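Local coordinates for protein KLLA0E03807p (Kluyveromyces lactis, PDB 3SQI) that binds DNA as the DNA-binding part of Ndc10, a centromere-associated protein that serves as a platform for inner kinetochore assembly in budding yeast, at residues F101-V106 with E308-T313; Y205-F210 with D220-L225; Q316-V321 with L341-V346. All coordinates share one frame; numbering follows the deposited sequence.

Contact 1. Residues F101-V106 with E308-T313; sequences FDYSNV and EKMNRT
Phe101, just past helix 82-100, presents its carbonyl oxygen to Lys309, whose NZ donates a hydrogen bond of 2.9 Å to Phe101 O. The ammonium reaches it from above the carbonyl plane, 43° out of it. Lys309 gets there with CG anti to the backbone N (chi1 170°) and one bend at chi2, beyond which the chain runs straight out to the amine. Asp102 bonds within its own loop: OD1 accepts from Ser104 N (3.2 Å), which makes an Asx turn, and also from Ser104 OG, all within a type I turn that spans Asp102 to Asn105. Tyr103 carries much of the contact. Its ring lies between Phe101 CE1 over one face and Arg312 CD over the opposite one, the latter a CH-pi contact at 3.6 Å from CD to the ring centroid and 27° off the normal. Lys309 CE meets the ring edge, 3.8 Å from Tyr103 CD2, while Tyr103 OH reaches Met310 CA at 4.0 Å. With an alanine here, the Arg312 methylenes would probably lose their aromatic partner, opening a gap between the loop and Lys309 and Arg312. Arg312 NH1 bonds weakly to Asn148 OD1 of helix 133-149, and Trp275 packs edge-to-face on Phe101. The loop joining helices 82-100 and 107-118 is thereby set against the end of helix 304-310, which Asn311 in turn ties to strand 185-187 through Val186 O.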
loop_
_atom_site.group_PDB
_atom_site.type_symbol
_atom_site.label_atom_id
_atom_site.label_comp_id
_atom_site.label_asym_id
_atom_site.label_seq_id
_atom_site.Cartn_x
_atom_site.Cartn_y
_atom_site.Cartn_z
ATOM N N PHE A 101 12.856 3.600 -10.034
ATOM C CA PHE A 101 12.276 2.263 -10.157
ATOM C C PHE A 101 11.213 2.180 -11.245
ATOM O O PHE A 101 10.442 3.117 -11.446
ATOM C CB PHE A 101 11.684 1.796 -8.829
ATOM C CG PHE A 101 11.422 0.320 -8.774
ATOM C CD1 PHE A 101 10.368 -0.240 -9.476
ATOM C CD2 PHE A 101 12.230 -0.512 -8.015
ATOM C CE1 PHE A 101 10.129 -1.607 -9.431
ATOM C CE2 PHE A 101 11.995 -1.879 -7.958
ATOM C CZ PHE A 101 10.946 -2.427 -8.671
ATOM N N ASP A 102 11.193 1.055 -11.953
ATOM C CA ASP A 102 10.164 0.784 -12.946
ATOM C C ASP A 102 9.344 -0.406 -12.478
ATOM O O ASP A 102 9.814 -1.546 -12.505
ATOM C CB ASP A 102 10.810 0.465 -14.296
ATOM C CG ASP A 102 9.867 0.675 -15.460
ATOM O OD1 ASP A 102 8.667 0.918 -15.211
ATOM O OD2 ASP A 102 10.323 0.589 -16.621
ATOM N N TYR A 103 8.113 -0.151 -12.052
ATOM C CA TYR A 103 7.254 -1.229 -11.580
ATOM C C TYR A 103 6.761 -2.053 -12.759
ATOM O O TYR A 103 6.278 -3.166 -12.585
ATOM C CB TYR A 103 6.058 -0.676 -10.798
ATOM C CG TYR A 103 6.262 -0.563 -9.293
ATOM C CD1 TYR A 103 5.992 -1.642 -8.455
ATOM C CD2 TYR A 103 6.707 0.629 -8.709
ATOM C CE1 TYR A 103 6.164 -1.551 -7.082
ATOM C CE2 TYR A 103 6.890 0.729 -7.328
ATOM C CZ TYR A 103 6.612 -0.372 -6.522
ATOM O OH TYR A 103 6.777 -0.315 -5.153
ATOM N N SER A 104 6.927 -1.517 -13.965
ATOM C CA SER A 104 6.370 -2.116 -15.181
ATOM C C SER A 104 6.773 -3.580 -15.360
ATOM O O SER A 104 6.150 -4.310 -16.135
ATOM C CB SER A 104 6.786 -1.309 -16.419
ATOM O OG SER A 104 6.439 0.063 -16.305
ATOM N N ASN A 105 7.803 -4.008 -14.642
ATOM C CA ASN A 105 8.267 -5.380 -14.737
ATOM C C ASN A 105 7.556 -6.285 -13.742
ATOM O O ASN A 105 6.869 -7.242 -14.125
ATOM C CB ASN A 105 9.777 -5.449 -14.526
ATOM C CG ASN A 105 10.561 -4.829 -15.673
ATOM O OD1 ASN A 105 11.156 -5.532 -16.494
ATOM N ND2 ASN A 105 10.561 -3.504 -15.737
ATOM N N VAL A 106 7.748 -5.987 -12.463
ATOM C CA VAL A 106 7.147 -6.768 -11.387
ATOM C C VAL A 106 5.609 -6.877 -11.455
ATOM O O VAL A 106 5.020 -7.856 -10.974
ATOM C CB VAL A 106 7.565 -6.198 -10.028
ATOM C CG1 VAL A 106 8.980 -6.624 -9.688
ATOM C CG2 VAL A 106 7.457 -4.686 -10.040
ATOM N N GLU A 308 1.692 7.466 -3.896
ATOM C CA GLU A 308 1.107 7.232 -5.210
ATOM C C GLU A 308 1.999 6.311 -6.012
ATOM O O GLU A 308 1.517 5.526 -6.823
ATOM C CB GLU A 308 0.934 8.537 -5.977
ATOM C CG GLU A 308 0.092 9.574 -5.267
ATOM C CD GLU A 308 0.048 10.892 -6.014
ATOM O OE1 GLU A 308 0.207 11.947 -5.364
ATOM O OE2 GLU A 308 -0.142 10.873 -7.250
ATOM N N LYS A 309 3.304 6.418 -5.791
ATOM C CA LYS A 309 4.257 5.575 -6.505
ATOM C C LYS A 309 4.220 4.134 -6.010
ATOM O O LYS A 309 4.125 3.205 -6.808
ATOM C CB LYS A 309 5.673 6.135 -6.389
ATOM C CG LYS A 309 6.749 5.199 -6.905
ATOM C CD LYS A 309 6.728 5.045 -8.421
ATOM C CE LYS A 309 7.926 4.224 -8.898
ATOM N NZ LYS A 309 7.950 4.061 -10.375
ATOM N N MET A 310 4.279 3.951 -4.693
ATOM C CA MET A 310 4.328 2.612 -4.110
ATOM C C MET A 310 3.004 1.866 -4.195
ATOM O O MET A 310 2.981 0.647 -4.347
ATOM C CB MET A 310 4.842 2.661 -2.670
ATOM C CG MET A 310 6.319 3.028 -2.582
ATOM S SD MET A 310 7.227 1.935 -1.475
ATOM C CE MET A 310 7.147 2.873 0.034
ATOM N N ASN A 311 1.901 2.600 -4.099
ATOM C CA ASN A 311 0.585 2.016 -4.324
ATOM C C ASN A 311 0.233 2.075 -5.811
ATOM O O ASN A 311 -0.783 1.532 -6.247
ATOM C CB ASN A 311 -0.480 2.731 -3.488
ATOM C CG ASN A 311 -0.288 2.534 -1.989
ATOM O OD1 ASN A 311 -0.976 1.727 -1.367
ATOM N ND2 ASN A 311 0.644 3.277 -1.403
ATOM N N ARG A 312 1.077 2.755 -6.580
ATOM C CA ARG A 312 0.937 2.827 -8.031
ATOM C C ARG A 312 -0.455 3.221 -8.504
ATOM O O ARG A 312 -0.938 2.698 -9.509
ATOM C CB ARG A 312 1.322 1.491 -8.657
ATOM C CG ARG A 312 2.716 1.012 -8.301
ATOM C CD ARG A 312 2.935 -0.372 -8.862
ATOM N NE ARG A 312 1.716 -1.145 -8.716
ATOM C CZ ARG A 312 1.367 -1.766 -7.599
ATOM N NH1 ARG A 312 2.170 -1.713 -6.541
ATOM N NH2 ARG A 312 0.221 -2.436 -7.544
ATOM N N THR A 313 -1.097 4.135 -7.781
ATOM C CA THR A 313 -2.393 4.672 -8.200
ATOM C C THR A 313 -2.473 6.135 -7.827
ATOM O O THR A 313 -1.860 6.548 -6.848
ATOM C CB THR A 313 -3.593 3.910 -7.567
ATOM O OG1 THR A 313 -4.828 4.460 -8.053
ATOM C CG2 THR A 313 -3.562 3.993 -6.051
#

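Contact 2. Residues Y205-F210 with D220-L225; sequences YYYLRF and DGYQIL
Phe210 and Asp220 stand at the two feet of a short antiparallel hairpin, strands 212-213 and 217-218, that follows helix 198-210, and the chain returning from it is bonded back to the helix. Asp220 N donates to Arg209 O at 2.8 Å and Gly221 N to Phe210 O at 3.2 Å; both amides lie in the planes of the carbonyls they meet, the second on a lone pair. Gly221 has a positive phi of 94°, and with its psi a side chain would press against the carbonyl of Asp220.

Around these bonds, the Phe210 side chain is the main apolar surface. CB abuts the Tyr222 ring, nearest CE1 at 3.2 Å; the ring planes are inclined by only 20°, but the 5.7 Å between centroids leaves little stacking. At the ring edge, Ile224 CD1 lies in plane 3.6 Å from Phe210 CE1, and Leu225 CD1 approaches that same carbon obliquely.

Arg209 packs against one face of the phenylalanine. With CG anti to the backbone N (chi1 177°) and the chain extended as far as NE, it lays its CG over the centre of that face. Its guanidinium has Phe210 CZ over one face, toward the rim, and Asp220 OD2 near its edge, while NH2 bonds to Pro232 O. Asp220 OD2 makes a salt bridge to Arg235 NH1. Tyr207 OH is held by Asp364 OD2, and Leu225 packs on Phe338 of helix 332-355. The contact comes within about 8 Å of the bound nucleic acid, nearest atom to nearest atom. Although opposite in charge, Arg209 NE and Asp220 OD2 remain 4.3 Å apart, too far to form a salt bridge.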
loop_
_atom_site.group_PDB
_atom_site.type_symbol
_atom_site.label_atom_id
_atom_site.label_comp_id
_atom_site.label_asym_id
_atom_site.label_seq_id
_atom_site.Cartn_x
_atom_site.Cartn_y
_atom_site.Cartn_z
ATOM N N TYR A 205 -12.492 -9.806 2.427
ATOM C CA TYR A 205 -11.980 -10.706 3.446
ATOM C C TYR A 205 -12.548 -10.364 4.811
ATOM O O TYR A 205 -12.793 -11.250 5.621
ATOM C CB TYR A 205 -10.452 -10.676 3.503
ATOM C CG TYR A 205 -9.881 -11.385 4.717
ATOM C CD1 TYR A 205 -10.141 -12.727 4.949
ATOM C CD2 TYR A 205 -9.080 -10.709 5.632
ATOM C CE1 TYR A 205 -9.623 -13.377 6.060
ATOM C CE2 TYR A 205 -8.557 -11.357 6.750
ATOM C CZ TYR A 205 -8.830 -12.689 6.957
ATOM O OH TYR A 205 -8.314 -13.346 8.061
ATOM N N TYR A 206 -12.755 -9.079 5.069
ATOM C CA TYR A 206 -13.212 -8.665 6.388
ATOM C C TYR A 206 -14.703 -8.897 6.582
ATOM O O TYR A 206 -15.161 -9.170 7.694
ATOM C CB TYR A 206 -12.821 -7.218 6.679
ATOM C CG TYR A 206 -11.454 -7.104 7.308
ATOM C CD1 TYR A 206 -10.989 -5.897 7.808
ATOM C CD2 TYR A 206 -10.628 -8.213 7.407
ATOM C CE1 TYR A 206 -9.740 -5.799 8.389
ATOM C CE2 TYR A 206 -9.382 -8.126 7.984
ATOM C CZ TYR A 206 -8.941 -6.918 8.473
ATOM O OH TYR A 206 -7.696 -6.841 9.049
ATOM N N TYR A 207 -15.460 -8.798 5.497
ATOM C CA TYR A 207 -16.861 -9.177 5.543
ATOM C C TYR A 207 -16.943 -10.658 5.885
ATOM O O TYR A 207 -17.650 -11.056 6.809
ATOM C CB TYR A 207 -17.543 -8.901 4.207
ATOM C CG TYR A 207 -19.041 -9.110 4.230
ATOM C CD1 TYR A 207 -19.887 -8.161 4.792
ATOM C CD2 TYR A 207 -19.612 -10.255 3.687
ATOM C CE1 TYR A 207 -21.259 -8.348 4.813
ATOM C CE2 TYR A 207 -20.984 -10.449 3.703
ATOM C CZ TYR A 207 -21.800 -9.492 4.264
ATOM O OH TYR A 207 -23.161 -9.684 4.279
ATOM N N LEU A 208 -16.199 -11.473 5.145
ATOM C CA LEU A 208 -16.171 -12.909 5.398
ATOM C C LEU A 208 -15.729 -13.233 6.825
ATOM O O LEU A 208 -16.272 -14.126 7.473
ATOM C CB LEU A 208 -15.247 -13.603 4.395
ATOM C CG LEU A 208 -15.651 -13.485 2.924
ATOM C CD1 LEU A 208 -14.767 -14.369 2.067
ATOM C CD2 LEU A 208 -17.104 -13.870 2.736
ATOM N N ARG A 209 -14.734 -12.498 7.302
ATOM C CA ARG A 209 -14.122 -12.753 8.597
ATOM C C ARG A 209 -15.090 -12.418 9.717
ATOM O O ARG A 209 -15.228 -13.162 10.688
ATOM C CB ARG A 209 -12.851 -11.908 8.735
ATOM C CG ARG A 209 -12.132 -12.013 10.079
ATOM C CD ARG A 209 -10.794 -11.276 10.012
ATOM N NE ARG A 209 -10.147 -11.127 11.314
ATOM C CZ ARG A 209 -9.075 -10.367 11.530
ATOM N NH1 ARG A 209 -8.529 -9.683 10.529
ATOM N NH2 ARG A 209 -8.552 -10.286 12.748
ATOM N N PHE A 210 -15.782 -11.300 9.559
ATOM C CA PHE A 210 -16.564 -10.738 10.647
ATOM C C PHE A 210 -18.061 -11.027 10.579
ATOM O O PHE A 210 -18.618 -11.645 11.485
ATOM C CB PHE A 210 -16.292 -9.248 10.754
ATOM C CG PHE A 210 -14.953 -8.940 11.324
ATOM C CD1 PHE A 210 -14.678 -9.242 12.646
ATOM C CD2 PHE A 210 -13.962 -8.369 10.546
ATOM C CE1 PHE A 210 -13.445 -8.970 13.190
ATOM C CE2 PHE A 210 -12.720 -8.095 11.082
ATOM C CZ PHE A 210 -12.460 -8.395 12.407
ATOM N N ASP A 220 -16.799 -13.948 12.894
ATOM C CA ASP A 220 -16.212 -13.935 14.223
ATOM C C ASP A 220 -17.086 -13.099 15.157
ATOM O O ASP A 220 -17.036 -13.249 16.380
ATOM C CB ASP A 220 -14.775 -13.415 14.160
ATOM C CG ASP A 220 -13.884 -14.278 13.270
ATOM O OD1 ASP A 220 -14.427 -15.155 12.558
ATOM O OD2 ASP A 220 -12.646 -14.076 13.273
ATOM N N GLY A 221 -17.908 -12.241 14.556
ATOM C CA GLY A 221 -18.715 -11.278 15.279
ATOM C C GLY A 221 -17.989 -9.953 15.369
ATOM O O GLY A 221 -16.773 -9.926 15.502
ATOM N N TYR A 222 -18.727 -8.849 15.320
ATOM C CA TYR A 222 -18.105 -7.530 15.369
ATOM C C TYR A 222 -17.892 -7.096 16.814
ATOM O O TYR A 222 -17.429 -5.988 17.079
ATOM C CB TYR A 222 -18.957 -6.489 14.638
ATOM C CG TYR A 222 -19.041 -6.657 13.131
ATOM C CD1 TYR A 222 -17.947 -6.377 12.312
ATOM C CD2 TYR A 222 -20.222 -7.069 12.527
ATOM C CE1 TYR A 222 -18.030 -6.519 10.927
ATOM C CE2 TYR A 222 -20.317 -7.216 11.156
ATOM C CZ TYR A 222 -19.225 -6.944 10.359
ATOM O OH TYR A 222 -19.339 -7.095 8.993
ATOM N N GLN A 223 -18.247 -7.972 17.749
ATOM C CA GLN A 223 -18.178 -7.635 19.165
ATOM C C GLN A 223 -16.753 -7.689 19.705
ATOM O O GLN A 223 -16.388 -6.918 20.590
ATOM C CB GLN A 223 -19.075 -8.565 19.988
ATOM C CG GLN A 223 -20.522 -8.625 19.525
ATOM C CD GLN A 223 -20.707 -9.479 18.285
ATOM O OE1 GLN A 223 -20.223 -10.609 18.218
ATOM N NE2 GLN A 223 -21.405 -8.940 17.292
ATOM N N ILE A 224 -15.946 -8.594 19.164
ATOM C CA ILE A 224 -14.618 -8.841 19.717
ATOM C C ILE A 224 -13.628 -7.706 19.453
ATOM O O ILE A 224 -12.509 -7.720 19.967
ATOM C CB ILE A 224 -14.025 -10.181 19.220
ATOM C CG1 ILE A 224 -13.132 -9.974 17.988
ATOM C CG2 ILE A 224 -15.136 -11.187 18.956
ATOM C CD1 ILE A 224 -13.884 -9.759 16.694
ATOM N N LEU A 225 -14.038 -6.723 18.657
ATOM C CA LEU A 225 -13.182 -5.575 18.363
ATOM C C LEU A 225 -12.946 -4.698 19.592
ATOM O O LEU A 225 -12.172 -3.744 19.545
ATOM C CB LEU A 225 -13.719 -4.756 17.185
ATOM C CG LEU A 225 -13.657 -5.502 15.847
ATOM C CD1 LEU A 225 -14.941 -6.272 15.611
ATOM C CD2 LEU A 225 -13.394 -4.561 14.690
#

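Contact 3. Residues Q316-V321 with L341-V346; sequences QPCPQV and LNSVLV
Ser343 holds OG anti to its carbonyl carbon (chi1 -74°), which turns the hydroxyl outward from helix 332-355 to the passing loop, and Val321 (chi1 -65°) spreads CG1 and CG2 over two neighbouring parts of the same helix face. Ser343 OG donates to Pro319 O at 3.0 Å, nearly in line with the carbonyl bond (C=O...OG 170°). Ser343 CB is also 3.8 Å from Cys318 SG, so the serine is approached by two successive loop residues.

Val321 carries the apolar half. Its CG1 packs on Val346 CG1 at 3.6 Å, one turn along the helix from Asn342, whereas CG2 approaches Asn342 ND2 at a slant and lies 3.6 Å from Ser343 OG. The amide of Asn342 is engaged farther along the loop, ND2 with Val323 O and OD1 with Leu325 N. On the far side of the helix, Leu341 and Leu345 face helix 198-210.

A loop without regular secondary structure is thus joined to the helix by a single direct hydrogen bond between the segments, from a side-chain hydroxyl to a main-chain carbonyl; valine packing beside it supplies an attachment with little directional demand.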
loop_
_atom_site.group_PDB
_atom_site.type_symbol
_atom_site.label_atom_id
_atom_site.label_comp_id
_atom_site.label_asym_id
_atom_site.label_seq_id
_atom_site.Cartn_x
_atom_site.Cartn_y
_atom_site.Cartn_z
ATOM N N GLN A 316 -7.185 9.580 -4.727
ATOM C CA GLN A 316 -8.555 9.982 -4.988
ATOM C C GLN A 316 -9.376 10.055 -3.717
ATOM O O GLN A 316 -9.131 9.313 -2.764
ATOM C CB GLN A 316 -9.207 9.028 -5.983
ATOM C CG GLN A 316 -8.726 9.231 -7.400
ATOM C CD GLN A 316 -8.734 7.947 -8.197
ATOM O OE1 GLN A 316 -7.914 7.055 -7.968
ATOM N NE2 GLN A 316 -9.665 7.842 -9.139
ATOM N N PRO A 317 -10.358 10.962 -3.702
ATOM C CA PRO A 317 -11.277 11.126 -2.575
ATOM C C PRO A 317 -12.159 9.898 -2.432
ATOM O O PRO A 317 -12.426 9.204 -3.418
ATOM C CB PRO A 317 -12.124 12.337 -2.983
ATOM C CG PRO A 317 -12.043 12.375 -4.469
ATOM C CD PRO A 317 -10.666 11.880 -4.811
ATOM N N CYS A 318 -12.597 9.635 -1.207
ATOM C CA CYS A 318 -13.449 8.488 -0.915
ATOM C C CYS A 318 -14.850 8.666 -1.503
ATOM O O CYS A 318 -15.558 9.614 -1.155
ATOM C CB CYS A 318 -13.539 8.289 0.596
ATOM S SG CYS A 318 -14.089 6.664 1.094
ATOM N N PRO A 319 -15.255 7.754 -2.401
ATOM C CA PRO A 319 -16.581 7.798 -3.036
ATOM C C PRO A 319 -17.710 7.520 -2.035
ATOM O O PRO A 319 -17.622 6.584 -1.243
ATOM C CB PRO A 319 -16.500 6.679 -4.079
ATOM C CG PRO A 319 -15.516 5.714 -3.498
ATOM C CD PRO A 319 -14.487 6.562 -2.801
ATOM N N GLN A 320 -18.765 8.323 -2.065
ATOM C CA GLN A 320 -19.844 8.148 -1.093
ATOM C C GLN A 320 -20.931 7.176 -1.559
ATOM O O GLN A 320 -21.601 7.404 -2.568
ATOM C CB GLN A 320 -20.440 9.500 -0.684
ATOM C CG GLN A 320 -19.514 10.351 0.182
ATOM C CD GLN A 320 -18.958 9.590 1.383
ATOM O OE1 GLN A 320 -19.324 8.439 1.635
ATOM N NE2 GLN A 320 -18.063 10.236 2.126
ATOM N N VAL A 321 -21.090 6.088 -0.810
ATOM C CA VAL A 321 -22.092 5.071 -1.103
ATOM C C VAL A 321 -23.258 5.138 -0.121
ATOM O O VAL A 321 -23.075 5.494 1.041
ATOM C CB VAL A 321 -21.492 3.679 -1.005
ATOM C CG1 VAL A 321 -20.447 3.497 -2.085
ATOM C CG2 VAL A 321 -20.912 3.462 0.394
ATOM N N LEU A 341 -13.588 0.816 4.177
ATOM C CA LEU A 341 -13.792 -0.530 3.669
ATOM C C LEU A 341 -15.168 -0.654 3.008
ATOM O O LEU A 341 -15.314 -1.232 1.933
ATOM C CB LEU A 341 -13.654 -1.552 4.796
ATOM C CG LEU A 341 -12.241 -1.834 5.280
ATOM C CD1 LEU A 341 -12.217 -3.102 6.146
ATOM C CD2 LEU A 341 -11.337 -2.003 4.080
ATOM N N ASN A 342 -16.183 -0.099 3.651
ATOM C CA ASN A 342 -17.521 -0.161 3.090
ATOM C C ASN A 342 -17.577 0.479 1.711
ATOM O O ASN A 342 -18.101 -0.110 0.779
ATOM C CB ASN A 342 -18.554 0.498 4.003
ATOM C CG ASN A 342 -19.955 0.317 3.492
ATOM O OD1 ASN A 342 -20.353 -0.795 3.149
ATOM N ND2 ASN A 342 -20.710 1.408 3.410
ATOM N N SER A 343 -17.035 1.687 1.580
ATOM C CA SER A 343 -17.072 2.386 0.298
ATOM C C SER A 343 -16.307 1.642 -0.802
ATOM O O SER A 343 -16.794 1.533 -1.927
ATOM C CB SER A 343 -16.573 3.820 0.439
ATOM O OG SER A 343 -17.549 4.619 1.080
ATOM N N VAL A 344 -15.123 1.120 -0.494
ATOM C CA VAL A 344 -14.400 0.378 -1.525
ATOM C C VAL A 344 -15.187 -0.864 -1.933
ATOM O O VAL A 344 -15.409 -1.121 -3.127
ATOM C CB VAL A 344 -12.992 -0.044 -1.085
ATOM C CG1 VAL A 344 -12.222 -0.581 -2.282
ATOM C CG2 VAL A 344 -12.258 1.130 -0.483
ATOM N N LEU A 345 -15.616 -1.621 -0.929
ATOM C CA LEU A 345 -16.331 -2.872 -1.151
ATOM C C LEU A 345 -17.532 -2.618 -2.037
ATOM O O LEU A 345 -17.667 -3.214 -3.102
ATOM C CB LEU A 345 -16.803 -3.455 0.179
ATOM C CG LEU A 345 -17.348 -4.882 0.157
ATOM C CD1 LEU A 345 -16.203 -5.895 0.046
ATOM C CD2 LEU A 345 -18.187 -5.157 1.405
ATOM N N VAL A 346 -18.382 -1.704 -1.585
ATOM C CA VAL A 346 -19.664 -1.408 -2.213
ATOM C C VAL A 346 -19.471 -0.770 -3.575
ATOM O O VAL A 346 -20.342 -0.849 -4.442
ATOM C CB VAL A 346 -20.508 -0.461 -1.324
ATOM C CG1 VAL A 346 -21.697 0.090 -2.090
ATOM C CG2 VAL A 346 -20.970 -1.180 -0.063
#

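From the N terminus, helix 82-100 leads into residues 101-106, and contact 1 closes a loop of some two hundred residues when helix 304-310 comes back against them. Contact 2 falls wholly within that span, closing a far shorter loop around the 212-213/217-218 hairpin; the two do not touch. Directly after contact 1, the chain continues into contact 3, which closes a third loop in series as residues 316-321 run over helix 332-355. That helix connects contacts 2 and 3: Tyr206 CD1 lies 3.5 Å from Leu341 CD1. Contact 1 joins the loop after helix 82-100 to helix 304-310, while contacts 2 and 3 meet between helices 198-210 and 332-355.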